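Local coordinates for probable ABC transporter extracellular-binding protein YckB (Bacillus subtilis, PDB 2IEE), which probably serves as the extracellular solute-binding component of a binding-protein-dependent ABC transport system, at residues 59-64 with 222-227; 107-112 with 206-211; 116-121 with 193-198; 133-138 with 150-155. All blocks are in the same frame, centred on the assembly; numbering follows the deposited sequence.

Interaction 1 of 4, residues 59-64 with 222-227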
loop_
_atom_site.group_PDB
_atom_site.type_symbol
_atom_site.label_atom_id
_atom_site.label_comp_id
_atom_site.label_asym_id
_atom_site.label_seq_id
_atom_site.Cartn_x
_atom_site.Cartn_y
_atom_site.Cartn_z
ATOM N N LYS A 59 6.225 -14.493 -14.330
ATOM C CA LYS A 59 6.428 -14.711 -15.756
ATOM C C LYS A 59 7.922 -14.822 -16.046
ATOM O O LYS A 59 8.344 -15.676 -16.821
ATOM C CB LYS A 59 5.818 -13.564 -16.571
ATOM C CG LYS A 59 5.834 -13.816 -18.074
ATOM C CD LYS A 59 5.339 -12.617 -18.868
ATOM C CE LYS A 59 5.333 -12.930 -20.361
ATOM N NZ LYS A 59 4.849 -11.783 -21.182
ATOM N N ARG A 60 8.720 -13.965 -15.412
ATOM C CA ARG A 60 10.166 -13.992 -15.603
ATOM C C ARG A 60 10.695 -15.375 -15.233
ATOM O O ARG A 60 11.723 -15.811 -15.751
ATOM C CB ARG A 60 10.861 -12.945 -14.716
ATOM C CG ARG A 60 10.531 -11.490 -15.037
ATOM C CD ARG A 60 10.968 -11.095 -16.443
ATOM N NE ARG A 60 10.493 -9.760 -16.815
ATOM C CZ ARG A 60 11.131 -8.625 -16.544
ATOM N NH1 ARG A 60 12.287 -8.647 -15.896
ATOM N NH2 ARG A 60 10.607 -7.466 -16.922
ATOM N N LEU A 61 9.981 -16.052 -14.336
ATOM C CA LEU A 61 10.364 -17.377 -13.867
ATOM C C LEU A 61 9.608 -18.501 -14.578
ATOM O O LEU A 61 9.506 -19.609 -14.058
ATOM C CB LEU A 61 10.127 -17.468 -12.357
ATOM C CG LEU A 61 10.935 -16.470 -11.518
ATOM C CD1 LEU A 61 10.413 -16.428 -10.094
ATOM C CD2 LEU A 61 12.401 -16.858 -11.545
ATOM N N GLY A 62 9.080 -18.206 -15.764
ATOM C CA GLY A 62 8.345 -19.198 -16.529
ATOM C C GLY A 62 7.128 -19.745 -15.807
ATOM O O GLY A 62 6.730 -20.887 -16.033
ATOM N N LEU A 63 6.522 -18.935 -14.946
ATOM C CA LEU A 63 5.357 -19.388 -14.196
ATOM C C LEU A 63 4.098 -18.574 -14.448
ATOM O O LEU A 63 4.151 -17.401 -14.817
ATOM C CB LEU A 63 5.642 -19.353 -12.693
ATOM C CG LEU A 63 6.883 -20.047 -12.132
ATOM C CD1 LEU A 63 7.008 -19.695 -10.654
ATOM C CD2 LEU A 63 6.789 -21.553 -12.334
ATOM N N LYS A 64 2.963 -19.222 -14.224
ATOM C CA LYS A 64 1.655 -18.604 -14.359
ATOM C C LYS A 64 1.264 -18.321 -12.917
ATOM O O LYS A 64 1.756 -18.984 -11.998
ATOM C CB LYS A 64 0.678 -19.597 -14.992
ATOM C CG LYS A 64 -0.771 -19.148 -15.057
ATOM C CD LYS A 64 -1.620 -20.225 -15.736
ATOM C CE LYS A 64 -3.091 -19.839 -15.810
ATOM N NZ LYS A 64 -3.896 -20.871 -16.535
ATOM N N LYS A 222 14.611 -16.814 -2.988
ATOM C CA LYS A 222 15.759 -16.413 -3.798
ATOM C C LYS A 222 15.384 -16.220 -5.269
ATOM O O LYS A 222 15.846 -15.288 -5.924
ATOM C CB LYS A 222 16.879 -17.450 -3.674
ATOM C CG LYS A 222 18.212 -16.989 -4.256
ATOM C CD LYS A 222 19.300 -18.046 -4.116
ATOM C CE LYS A 222 20.649 -17.505 -4.585
ATOM N NZ LYS A 222 20.581 -16.966 -5.978
ATOM N N LYS A 223 14.537 -17.102 -5.788
ATOM C CA LYS A 223 14.107 -17.010 -7.179
ATOM C C LYS A 223 13.272 -15.753 -7.422
ATOM O O LYS A 223 13.465 -15.053 -8.420
ATOM C CB LYS A 223 13.318 -18.266 -7.561
ATOM C CG LYS A 223 14.204 -19.482 -7.805
ATOM C CD LYS A 223 14.993 -19.293 -9.092
ATOM C CE LYS A 223 15.888 -20.471 -9.390
ATOM N NZ LYS A 223 16.553 -20.316 -10.718
HETATM N N MSE A 224 12.344 -15.472 -6.513
HETATM C CA MSE A 224 11.502 -14.284 -6.630
HETATM C C MSE A 224 12.368 -13.029 -6.629
HETATM O O MSE A 224 12.177 -12.135 -7.456
HETATM C CB MSE A 224 10.507 -14.209 -5.469
HETATM C CG MSE A 224 9.179 -14.901 -5.716
HETATM SE SE MSE A 224 8.169 -14.061 -7.153
HETATM C CE MSE A 224 7.775 -15.642 -8.168
ATOM N N ASN A 225 13.320 -12.965 -5.700
ATOM C CA ASN A 225 14.207 -11.808 -5.607
ATOM C C ASN A 225 15.036 -11.653 -6.879
ATOM O O ASN A 225 15.333 -10.535 -7.306
ATOM C CB ASN A 225 15.135 -11.932 -4.395
ATOM C CG ASN A 225 14.409 -11.700 -3.076
ATOM O OD1 ASN A 225 13.207 -11.425 -3.052
ATOM N ND2 ASN A 225 15.141 -11.805 -1.974
ATOM N N GLU A 226 15.402 -12.781 -7.477
ATOM C CA GLU A 226 16.183 -12.769 -8.707
ATOM C C GLU A 226 15.395 -12.076 -9.816
ATOM O O GLU A 226 15.928 -11.231 -10.536
ATOM C CB GLU A 226 16.551 -14.205 -9.112
ATOM C CG GLU A 226 17.836 -14.720 -8.460
ATOM C CD GLU A 226 18.111 -16.199 -8.723
ATOM O OE1 GLU A 226 18.003 -16.638 -9.890
ATOM O OE2 GLU A 226 18.447 -16.921 -7.759
ATOM N N ALA A 227 14.117 -12.420 -9.939
ATOM C CA ALA A 227 13.263 -11.817 -10.959
ATOM C C ALA A 227 12.961 -10.350 -10.630
ATOM O O ALA A 227 12.931 -9.505 -11.520
ATOM C CB ALA A 227 11.970 -12.608 -11.090
#
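Leu-61 lies against one side of helix 218-234, with Met-224, Lys-223 and Ala-227 as its partners. Its CB heads toward that helix, and with CG anti to the carbonyl carbon (chi1 -61°) the branched end reaches the helix surface. CG meets the methyl of Ala-227, with Leu-61 CG and Ala-227 CB 4.0 Å apart. Beyond it the two methyls share the backbone carbonyl of Lys-223: Leu-61 CD1 is 3.7 Å from Lys-223 O, and CD2 is 3.8 Å from the same oxygen. CD1 also presses on the terminal methyl of Met-224, a selenomethionine in the crystal. The separation of Leu-61 CD1 from Met-224 CE, 3.4 Å, is tighter than a normal carbon-carbon contact. Met-224 leaves its helix pointing away, and bends at chi2 and chi3 bring CE back to this spot.

Leu-61 follows directly on helix 49-60, which ends in a Schellman motif: Gly-62 is the C-prime residue, its positive phi turns the chain, and Gly-62 N bonds to Lys-59 O at 2.8 Å. Replacing Leu-61 by an alanine would probably open a gap beside Ala-227 CB and let the methyl of Met-224 turn more freely. Arg-60 adds a smaller apolar contact, its CB lying 3.8 Å from Ala-227 CB. The guanidinium of Arg-60 runs on past the segment to Glu-56, Glu-230 and Ser-236, while Trp-14 of helix 14-20 touches both Leu-61 and Lys-223.

Interaction 2 of 4, residues 107-112 with 206-211; sequences YKYSYG and PNKQAL
Gln-209, Tyr-107 and Asn-207 carry much of this antiparallel strand pairing, through both side chains and backbone. Gln-209 turns its amide toward Lys-108 by a bend at chi2 (69°), and Lys-108 folds at chi3 and chi4 to meet it. The resulting hydrogen bond, Lys-108 NZ to Gln-209 OE1, is short at 2.7 Å, yet NZ stands well above the amide carbonyl plane, off either lone pair. On the other end of the same amide, Gln-209 NE2 donates to Asn-207 OD1 at 2.9 Å, so the group is held at both its oxygen and its nitrogen.

Tyr-107 places its ring over the partner backbone. Ala-210 CA sits 4.0 Å from the Tyr-107 ring centroid and 21° off the ring normal, a CH-pi contact, and Gln-209 O lies above the same face, also offset toward the rim. That carbonyl also accepts from Tyr-107 N at 3.0 Å. Asn-207 forms a hydrogen-bonded pair with Ser-110, Ser-110 N reaching Asn-207 O at 2.9 Å with a nearly straight N-H angle of 169°, and Asn-207 OD1 comes within 3.7 Å of Ser-110 CB.

Strands 108-116 and 197-214 run side by side between the two lobes, as the hinge strands of type II periplasmic binding proteins do. Asp-90 takes a salt bridge from Lys-108 NZ, Glu-50 binds Tyr-107 OH, and helix 218-234 packs on Tyr-107 and Leu-211, while Tyr-181 and Tyr-182 of helix 181-190 touch Ser-110.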
loop_
_atom_site.group_PDB
_atom_site.type_symbol
_atom_site.label_atom_id
_atom_site.label_comp_id
_atom_site.label_asym_id
_atom_site.label_seq_id
_atom_site.Cartn_x
_atom_site.Cartn_y
_atom_site.Cartn_z
ATOM N N TYR A 107 9.258 -3.917 -2.776
ATOM C CA TYR A 107 8.977 -3.314 -4.072
ATOM C C TYR A 107 8.132 -2.041 -3.949
ATOM O O TYR A 107 7.635 -1.507 -4.943
ATOM C CB TYR A 107 8.337 -4.316 -5.044
ATOM C CG TYR A 107 7.365 -5.315 -4.461
ATOM C CD1 TYR A 107 6.109 -4.923 -4.018
ATOM C CD2 TYR A 107 7.681 -6.674 -4.424
ATOM C CE1 TYR A 107 5.183 -5.855 -3.558
ATOM C CE2 TYR A 107 6.760 -7.619 -3.966
ATOM C CZ TYR A 107 5.514 -7.200 -3.536
ATOM O OH TYR A 107 4.587 -8.116 -3.094
ATOM N N LYS A 108 7.979 -1.560 -2.720
ATOM C CA LYS A 108 7.253 -0.322 -2.456
ATOM C C LYS A 108 7.692 0.265 -1.122
ATOM O O LYS A 108 7.756 -0.435 -0.115
ATOM C CB LYS A 108 5.730 -0.532 -2.451
ATOM C CG LYS A 108 4.951 0.764 -2.193
ATOM C CD LYS A 108 3.521 0.728 -2.741
ATOM C CE LYS A 108 2.586 -0.104 -1.875
ATOM N NZ LYS A 108 2.366 0.504 -0.537
ATOM N N TYR A 109 8.007 1.555 -1.138
ATOM C CA TYR A 109 8.424 2.270 0.058
ATOM C C TYR A 109 7.507 3.480 0.173
ATOM O O TYR A 109 7.233 4.155 -0.818
ATOM C CB TYR A 109 9.878 2.733 -0.068
ATOM C CG TYR A 109 10.870 1.610 -0.275
ATOM C CD1 TYR A 109 10.962 0.950 -1.499
ATOM C CD2 TYR A 109 11.722 1.211 0.754
ATOM C CE1 TYR A 109 11.883 -0.080 -1.695
ATOM C CE2 TYR A 109 12.647 0.179 0.570
ATOM C CZ TYR A 109 12.720 -0.457 -0.655
ATOM O OH TYR A 109 13.629 -1.469 -0.844
ATOM N N SER A 110 7.027 3.753 1.376
ATOM C CA SER A 110 6.138 4.878 1.563
ATOM C C SER A 110 6.176 5.329 3.015
ATOM O O SER A 110 7.025 4.892 3.796
ATOM C CB SER A 110 4.714 4.479 1.161
ATOM O OG SER A 110 3.849 5.604 1.129
ATOM N N TYR A 111 5.259 6.225 3.348
ATOM C CA TYR A 111 5.116 6.772 4.689
ATOM C C TYR A 111 3.781 7.523 4.724
ATOM O O TYR A 111 3.190 7.790 3.680
ATOM C CB TYR A 111 6.289 7.711 5.018
ATOM C CG TYR A 111 6.564 8.767 3.978
ATOM C CD1 TYR A 111 5.763 9.899 3.871
ATOM C CD2 TYR A 111 7.624 8.626 3.089
ATOM C CE1 TYR A 111 6.013 10.872 2.897
ATOM C CE2 TYR A 111 7.882 9.583 2.112
ATOM C CZ TYR A 111 7.075 10.702 2.019
ATOM O OH TYR A 111 7.344 11.643 1.049
ATOM N N GLY A 112 3.303 7.844 5.919
ATOM C CA GLY A 112 2.041 8.548 6.032
ATOM C C GLY A 112 2.176 10.054 5.891
ATOM O O GLY A 112 3.240 10.617 6.139
ATOM N N PRO A 206 7.484 5.524 8.461
ATOM C CA PRO A 206 7.946 4.960 7.191
ATOM C C PRO A 206 7.567 3.477 7.123
ATOM O O PRO A 206 7.420 2.824 8.154
ATOM C CB PRO A 206 9.455 5.174 7.249
ATOM C CG PRO A 206 9.748 5.054 8.720
ATOM C CD PRO A 206 8.622 5.862 9.334
ATOM N N ASN A 207 7.399 2.953 5.913
ATOM C CA ASN A 207 7.021 1.557 5.737
ATOM C C ASN A 207 7.387 1.055 4.348
ATOM O O ASN A 207 7.600 1.847 3.427
ATOM C CB ASN A 207 5.508 1.393 5.973
ATOM C CG ASN A 207 4.658 2.279 5.047
ATOM O OD1 ASN A 207 4.507 2.003 3.851
ATOM N ND2 ASN A 207 4.103 3.345 5.602
ATOM N N LYS A 208 7.478 -0.264 4.211
ATOM C CA LYS A 208 7.797 -0.900 2.943
ATOM C C LYS A 208 7.047 -2.218 2.845
ATOM O O LYS A 208 6.796 -2.878 3.859
ATOM C CB LYS A 208 9.306 -1.135 2.814
ATOM C CG LYS A 208 9.948 -1.972 3.916
ATOM C CD LYS A 208 11.471 -1.934 3.772
ATOM C CE LYS A 208 12.191 -2.597 4.941
ATOM N NZ LYS A 208 13.676 -2.486 4.792
ATOM N N GLN A 209 6.678 -2.594 1.623
ATOM C CA GLN A 209 5.937 -3.828 1.391
ATOM C C GLN A 209 6.689 -4.799 0.483
ATOM O O GLN A 209 7.472 -4.399 -0.386
ATOM C CB GLN A 209 4.567 -3.518 0.778
ATOM C CG GLN A 209 3.682 -2.632 1.628
ATOM C CD GLN A 209 4.204 -1.216 1.730
ATOM O OE1 GLN A 209 4.468 -0.573 0.720
ATOM N NE2 GLN A 209 4.346 -0.719 2.953
ATOM N N ALA A 210 6.435 -6.085 0.689
ATOM C CA ALA A 210 7.095 -7.120 -0.091
ATOM C C ALA A 210 6.238 -8.369 -0.123
ATOM O O ALA A 210 5.224 -8.450 0.572
ATOM C CB ALA A 210 8.464 -7.447 0.529
ATOM N N LEU A 211 6.656 -9.345 -0.923
ATOM C CA LEU A 211 5.933 -10.602 -1.035
ATOM C C LEU A 211 6.199 -11.468 0.196
ATOM O O LEU A 211 7.345 -11.619 0.628
ATOM C CB LEU A 211 6.368 -11.352 -2.291
ATOM C CG LEU A 211 5.554 -12.611 -2.592
ATOM C CD1 LEU A 211 4.140 -12.220 -3.039
ATOM C CD2 LEU A 211 6.265 -13.429 -3.670
#

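Interaction 3 of 4, residues 116-121 with 193-198; sequences VRKDDL and DLNITI
An antiparallel beta bridge between Val-116 and Thr-197 closes this contact at one end, and an inverse gamma turn centred on Asn-195 faces the loop 117-121 at the other. The bridge is a hydrogen-bonded pair: Val-116 N reaches Thr-197 O at 2.9 Å, and Thr-197 N returns the bond to Val-116 O. It extends the pairing of strands 108-116 and 197-214 to its far end, in the part of the mixed sheet that lies in the second lobe.

Asn-195 carries its amide toward the loop, with CG anti to the backbone N (chi1 176°). Asp-119 N donates to Asn-195 OD1 at 2.9 Å, in the carbonyl plane and on a lone pair. Asn-195 ND2 makes a weak bond, 3.2 Å, to Asp-119 OD1, the carboxylate and amide planes standing 76° apart. Arg-117 crosses Asn-195 obliquely, Arg-117 CG 3.4 Å from Asn-195 ND2, while its guanidinium leads on to Val-169, Thr-174 and Asp-175. A leucine in place of Asn-195 would probably leave Asp-119 N without this acceptor and the loop less firmly fixed. Thr-197 CG2 touches Lys-118 CA at 3.7 Å and Leu-121 CD2 at 3.9 Å.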
loop_
_atom_site.group_PDB
_atom_site.type_symbol
_atom_site.label_atom_id
_atom_site.label_comp_id
_atom_site.label_asym_id
_atom_site.label_seq_id
_atom_site.Cartn_x
_atom_site.Cartn_y
_atom_site.Cartn_z
ATOM N N VAL A 116 -4.605 18.594 3.991
ATOM C CA VAL A 116 -5.194 19.731 4.686
ATOM C C VAL A 116 -5.648 20.721 3.617
ATOM O O VAL A 116 -5.494 20.447 2.428
ATOM C CB VAL A 116 -4.145 20.405 5.607
ATOM C CG1 VAL A 116 -3.720 19.437 6.711
ATOM C CG2 VAL A 116 -2.917 20.819 4.792
ATOM N N ARG A 117 -6.216 21.854 4.026
ATOM C CA ARG A 117 -6.650 22.855 3.059
ATOM C C ARG A 117 -5.450 23.488 2.361
ATOM O O ARG A 117 -4.406 23.698 2.973
ATOM C CB ARG A 117 -7.477 23.948 3.744
ATOM C CG ARG A 117 -8.932 23.567 3.969
ATOM C CD ARG A 117 -9.679 24.671 4.697
ATOM N NE ARG A 117 -9.332 24.726 6.114
ATOM C CZ ARG A 117 -9.666 23.786 6.998
ATOM N NH1 ARG A 117 -10.352 22.717 6.607
ATOM N NH2 ARG A 117 -9.334 23.923 8.276
ATOM N N LYS A 118 -5.603 23.788 1.074
ATOM C CA LYS A 118 -4.526 24.404 0.306
ATOM C C LYS A 118 -4.303 25.864 0.704
ATOM O O LYS A 118 -3.161 26.333 0.734
ATOM C CB LYS A 118 -4.826 24.330 -1.197
ATOM C CG LYS A 118 -3.708 24.919 -2.076
ATOM C CD LYS A 118 -4.088 24.952 -3.551
ATOM C CE LYS A 118 -4.304 23.551 -4.107
ATOM N NZ LYS A 118 -4.790 23.588 -5.513
ATOM N N ASP A 119 -5.382 26.580 1.020
ATOM C CA ASP A 119 -5.256 27.992 1.381
ATOM C C ASP A 119 -4.649 28.303 2.748
ATOM O O ASP A 119 -3.898 29.265 2.869
ATOM C CB ASP A 119 -6.604 28.712 1.239
ATOM C CG ASP A 119 -7.685 28.133 2.127
ATOM O OD1 ASP A 119 -7.422 27.169 2.879
ATOM O OD2 ASP A 119 -8.816 28.655 2.071
ATOM N N ASP A 120 -4.960 27.523 3.780
ATOM C CA ASP A 120 -4.372 27.795 5.096
ATOM C C ASP A 120 -3.776 26.566 5.783
ATOM O O ASP A 120 -3.429 26.610 6.967
ATOM C CB ASP A 120 -5.396 28.454 6.029
ATOM C CG ASP A 120 -6.652 27.614 6.225
ATOM O OD1 ASP A 120 -6.637 26.408 5.906
ATOM O OD2 ASP A 120 -7.658 28.170 6.715
ATOM N N LEU A 121 -3.658 25.472 5.035
ATOM C CA LEU A 121 -3.102 24.236 5.571
ATOM C C LEU A 121 -3.822 23.822 6.849
ATOM O O LEU A 121 -3.254 23.129 7.693
ATOM C CB LEU A 121 -1.604 24.416 5.845
ATOM C CG LEU A 121 -0.763 24.835 4.631
ATOM C CD1 LEU A 121 0.638 25.233 5.077
ATOM C CD2 LEU A 121 -0.706 23.693 3.620
ATOM N N ASP A 193 -8.625 20.879 -8.561
ATOM C CA ASP A 193 -9.252 22.185 -8.373
ATOM C C ASP A 193 -9.802 22.390 -6.963
ATOM O O ASP A 193 -10.241 23.488 -6.619
ATOM C CB ASP A 193 -10.393 22.339 -9.374
ATOM C CG ASP A 193 -11.467 21.282 -9.186
ATOM O OD1 ASP A 193 -11.107 20.104 -8.952
ATOM O OD2 ASP A 193 -12.664 21.627 -9.280
ATOM N N LEU A 194 -9.778 21.333 -6.160
ATOM C CA LEU A 194 -10.304 21.383 -4.799
ATOM C C LEU A 194 -9.322 22.061 -3.853
ATOM O O LEU A 194 -8.110 22.024 -4.076
ATOM C CB LEU A 194 -10.600 19.958 -4.327
ATOM C CG LEU A 194 -11.880 19.680 -3.541
ATOM C CD1 LEU A 194 -13.086 20.355 -4.208
ATOM C CD2 LEU A 194 -12.084 18.177 -3.467
ATOM N N ASN A 195 -9.838 22.687 -2.800
ATOM C CA ASN A 195 -8.974 23.363 -1.840
ATOM C C ASN A 195 -8.350 22.376 -0.861
ATOM O O ASN A 195 -8.651 22.391 0.329
ATOM C CB ASN A 195 -9.747 24.439 -1.075
ATOM C CG ASN A 195 -8.903 25.107 0.001
ATOM O OD1 ASN A 195 -7.709 25.341 -0.183
ATOM N ND2 ASN A 195 -9.527 25.427 1.125
ATOM N N ILE A 196 -7.485 21.512 -1.384
ATOM C CA ILE A 196 -6.791 20.516 -0.581
ATOM C C ILE A 196 -5.370 20.358 -1.105
ATOM O O ILE A 196 -5.071 20.691 -2.252
ATOM C CB ILE A 196 -7.464 19.120 -0.660
ATOM C CG1 ILE A 196 -7.396 18.595 -2.097
ATOM C CG2 ILE A 196 -8.901 19.198 -0.168
ATOM C CD1 ILE A 196 -7.911 17.172 -2.265
ATOM N N THR A 197 -4.496 19.842 -0.259
ATOM C CA THR A 197 -3.116 19.612 -0.644
ATOM C C THR A 197 -2.512 18.719 0.422
ATOM O O THR A 197 -3.095 18.541 1.491
ATOM C CB THR A 197 -2.316 20.930 -0.700
ATOM O OG1 THR A 197 -0.982 20.666 -1.156
ATOM C CG2 THR A 197 -2.254 21.567 0.685
ATOM N N ILE A 198 -1.358 18.143 0.124
ATOM C CA ILE A 198 -0.665 17.295 1.078
ATOM C C ILE A 198 0.217 18.246 1.870
ATOM O O ILE A 198 0.945 19.044 1.283
ATOM C CB ILE A 198 0.203 16.243 0.357
ATOM C CG1 ILE A 198 -0.711 15.284 -0.417
ATOM C CG2 ILE A 198 1.073 15.505 1.362
ATOM C CD1 ILE A 198 0.001 14.165 -1.153
#

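Interaction 4 of 4, residues 133-138 with 150-155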
loop_
_atom_site.group_PDB
_atom_site.type_symbol
_atom_site.label_atom_id
_atom_site.label_comp_id
_atom_site.label_asym_id
_atom_site.label_seq_id
_atom_site.Cartn_x
_atom_site.Cartn_y
_atom_site.Cartn_z
ATOM N N LYS A 133 -8.083 19.304 16.241
ATOM C CA LYS A 133 -8.520 19.368 14.855
ATOM C C LYS A 133 -9.485 18.246 14.527
ATOM O O LYS A 133 -9.519 17.226 15.211
ATOM C CB LYS A 133 -7.317 19.289 13.916
ATOM C CG LYS A 133 -6.343 20.431 14.067
ATOM C CD LYS A 133 -6.912 21.743 13.560
ATOM C CE LYS A 133 -5.886 22.853 13.715
ATOM N NZ LYS A 133 -6.357 24.127 13.119
ATOM N N LYS A 134 -10.274 18.439 13.475
ATOM C CA LYS A 134 -11.227 17.428 13.052
ATOM C C LYS A 134 -10.565 16.521 12.021
ATOM O O LYS A 134 -10.309 16.933 10.887
ATOM C CB LYS A 134 -12.480 18.100 12.480
ATOM C CG LYS A 134 -13.281 18.871 13.540
ATOM C CD LYS A 134 -14.470 19.634 12.970
ATOM C CE LYS A 134 -14.014 20.806 12.117
ATOM N NZ LYS A 134 -15.151 21.658 11.672
ATOM N N ALA A 135 -10.276 15.288 12.434
ATOM C CA ALA A 135 -9.633 14.305 11.571
ATOM C C ALA A 135 -10.632 13.287 11.021
ATOM O O ALA A 135 -11.456 12.733 11.757
ATOM C CB ALA A 135 -8.518 13.592 12.336
ATOM N N ALA A 136 -10.554 13.043 9.718
ATOM C CA ALA A 136 -11.461 12.110 9.065
ATOM C C ALA A 136 -10.726 11.007 8.316
ATOM O O ALA A 136 -9.514 11.092 8.093
ATOM C CB ALA A 136 -12.381 12.866 8.116
ATOM N N GLY A 137 -11.479 9.980 7.928
ATOM C CA GLY A 137 -10.919 8.844 7.216
ATOM C C GLY A 137 -11.331 7.546 7.894
ATOM O O GLY A 137 -12.131 7.570 8.828
ATOM N N ALA A 138 -10.788 6.416 7.436
ATOM C CA ALA A 138 -11.112 5.110 8.013
ATOM C C ALA A 138 -10.957 5.112 9.530
ATOM O O ALA A 138 -9.970 5.615 10.067
ATOM C CB ALA A 138 -10.228 4.028 7.397
ATOM N N TYR A 150 -2.270 12.374 18.906
ATOM C CA TYR A 150 -1.992 13.798 18.930
ATOM C C TYR A 150 -3.168 14.663 19.364
ATOM O O TYR A 150 -3.106 15.888 19.285
ATOM C CB TYR A 150 -1.460 14.233 17.568
ATOM C CG TYR A 150 -0.027 13.805 17.370
ATOM C CD1 TYR A 150 1.019 14.555 17.904
ATOM C CD2 TYR A 150 0.284 12.623 16.702
ATOM C CE1 TYR A 150 2.339 14.140 17.779
ATOM C CE2 TYR A 150 1.605 12.196 16.568
ATOM C CZ TYR A 150 2.624 12.962 17.112
ATOM O OH TYR A 150 3.929 12.547 16.991
ATOM N N GLY A 151 -4.238 14.023 19.826
ATOM C CA GLY A 151 -5.386 14.763 20.320
ATOM C C GLY A 151 -6.381 15.306 19.320
ATOM O O GLY A 151 -7.087 16.273 19.615
ATOM N N ALA A 152 -6.460 14.689 18.148
ATOM C CA ALA A 152 -7.395 15.144 17.127
ATOM C C ALA A 152 -8.788 14.596 17.398
ATOM O O ALA A 152 -8.937 13.510 17.953
ATOM C CB ALA A 152 -6.921 14.700 15.748
ATOM N N LYS A 153 -9.807 15.360 17.026
ATOM C CA LYS A 153 -11.183 14.918 17.196
ATOM C C LYS A 153 -11.456 13.980 16.032
ATOM O O LYS A 153 -11.217 14.336 14.876
ATOM C CB LYS A 153 -12.150 16.099 17.115
ATOM C CG LYS A 153 -11.885 17.206 18.120
ATOM C CD LYS A 153 -12.929 18.308 18.010
ATOM C CE LYS A 153 -12.647 19.422 19.011
ATOM N NZ LYS A 153 -13.706 20.465 18.963
ATOM N N GLU A 154 -11.945 12.781 16.318
ATOM C CA GLU A 154 -12.240 11.852 15.240
ATOM C C GLU A 154 -13.632 12.133 14.695
ATOM O O GLU A 154 -14.595 12.218 15.452
ATOM C CB GLU A 154 -12.149 10.410 15.731
ATOM C CG GLU A 154 -12.728 9.400 14.755
ATOM C CD GLU A 154 -12.564 7.971 15.231
ATOM O OE1 GLU A 154 -12.647 7.731 16.452
ATOM O OE2 GLU A 154 -12.363 7.085 14.376
ATOM N N VAL A 155 -13.737 12.291 13.381
ATOM C CA VAL A 155 -15.029 12.559 12.765
ATOM C C VAL A 155 -15.667 11.248 12.320
ATOM O O VAL A 155 -15.068 10.477 11.570
ATOM C CB VAL A 155 -14.889 13.502 11.554
ATOM C CG1 VAL A 155 -16.255 13.757 10.933
ATOM C CG2 VAL A 155 -14.257 14.816 11.991
#
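Lys-133, Ala-135 and Lys-153 make the parallel pairing that closes a beta-alpha-beta unit, in which helix 142-149 connects strand 134-136 to strand 153-154 at the edge of the mixed sheet. Three backbone hydrogen bonds define it. Lys-153 N donates to Lys-133 O at 2.6 Å, the shortest of the three, and Lys-153 O accepts from Ala-135 N at 2.8 Å. Lys-153 thus bonds to the residues on either side of Lys-134, the alternation expected of parallel strands, and Val-155 N then continues the ladder to Ala-135 O.

A supporting CA-H...O contact runs from Lys-134 CA to Lys-153 O, at 3.6 Å.

Apolar contacts lie on both faces. On the side facing helix 142-149, Ala-135 CB meets Ala-152 CB at 3.9 Å, and Ala-147 of that helix touches both methyls, which is consistent with close packing of the helix on the strands. A Schellman motif with Gly-151 as C-prime residue ends the helix just before the second strand.

The charged ends lead elsewhere: Lys-133 NZ goes to Ser-122 O and Lys-134 NZ to Arg-173 O, while strand 176-180 pairs with the other edge of strand 134-136. On the lysine face Val-155 CG2, which stands anti to the carbonyl carbon while CG1 lies anti to N (chi1 180°), meets Lys-134 CB at 3.8 Å.

Interaction 2 lies nearest the chain's centre, on the strands that join the two lobes, with interaction 1 in one lobe and interactions 3 and 4 in the other, consistent with a two-lobed binding protein. Centres of interactions 1 and 3, and of 1 and 4, are about 43 Å apart, those of 3 and 4 about 17 Å. Strands 108-116 and 197-214 serve both interactions 2 and 3, and interaction 4 extends the same mixed sheet to its edge. Along the chain the contacts are nested: 4 within 3, 3 within 2, 2 within 1. Strand 197-214 returns the chain to the first lobe, where helix 218-234 follows and Met-224 touches Leu-211, linking interactions 1 and 2.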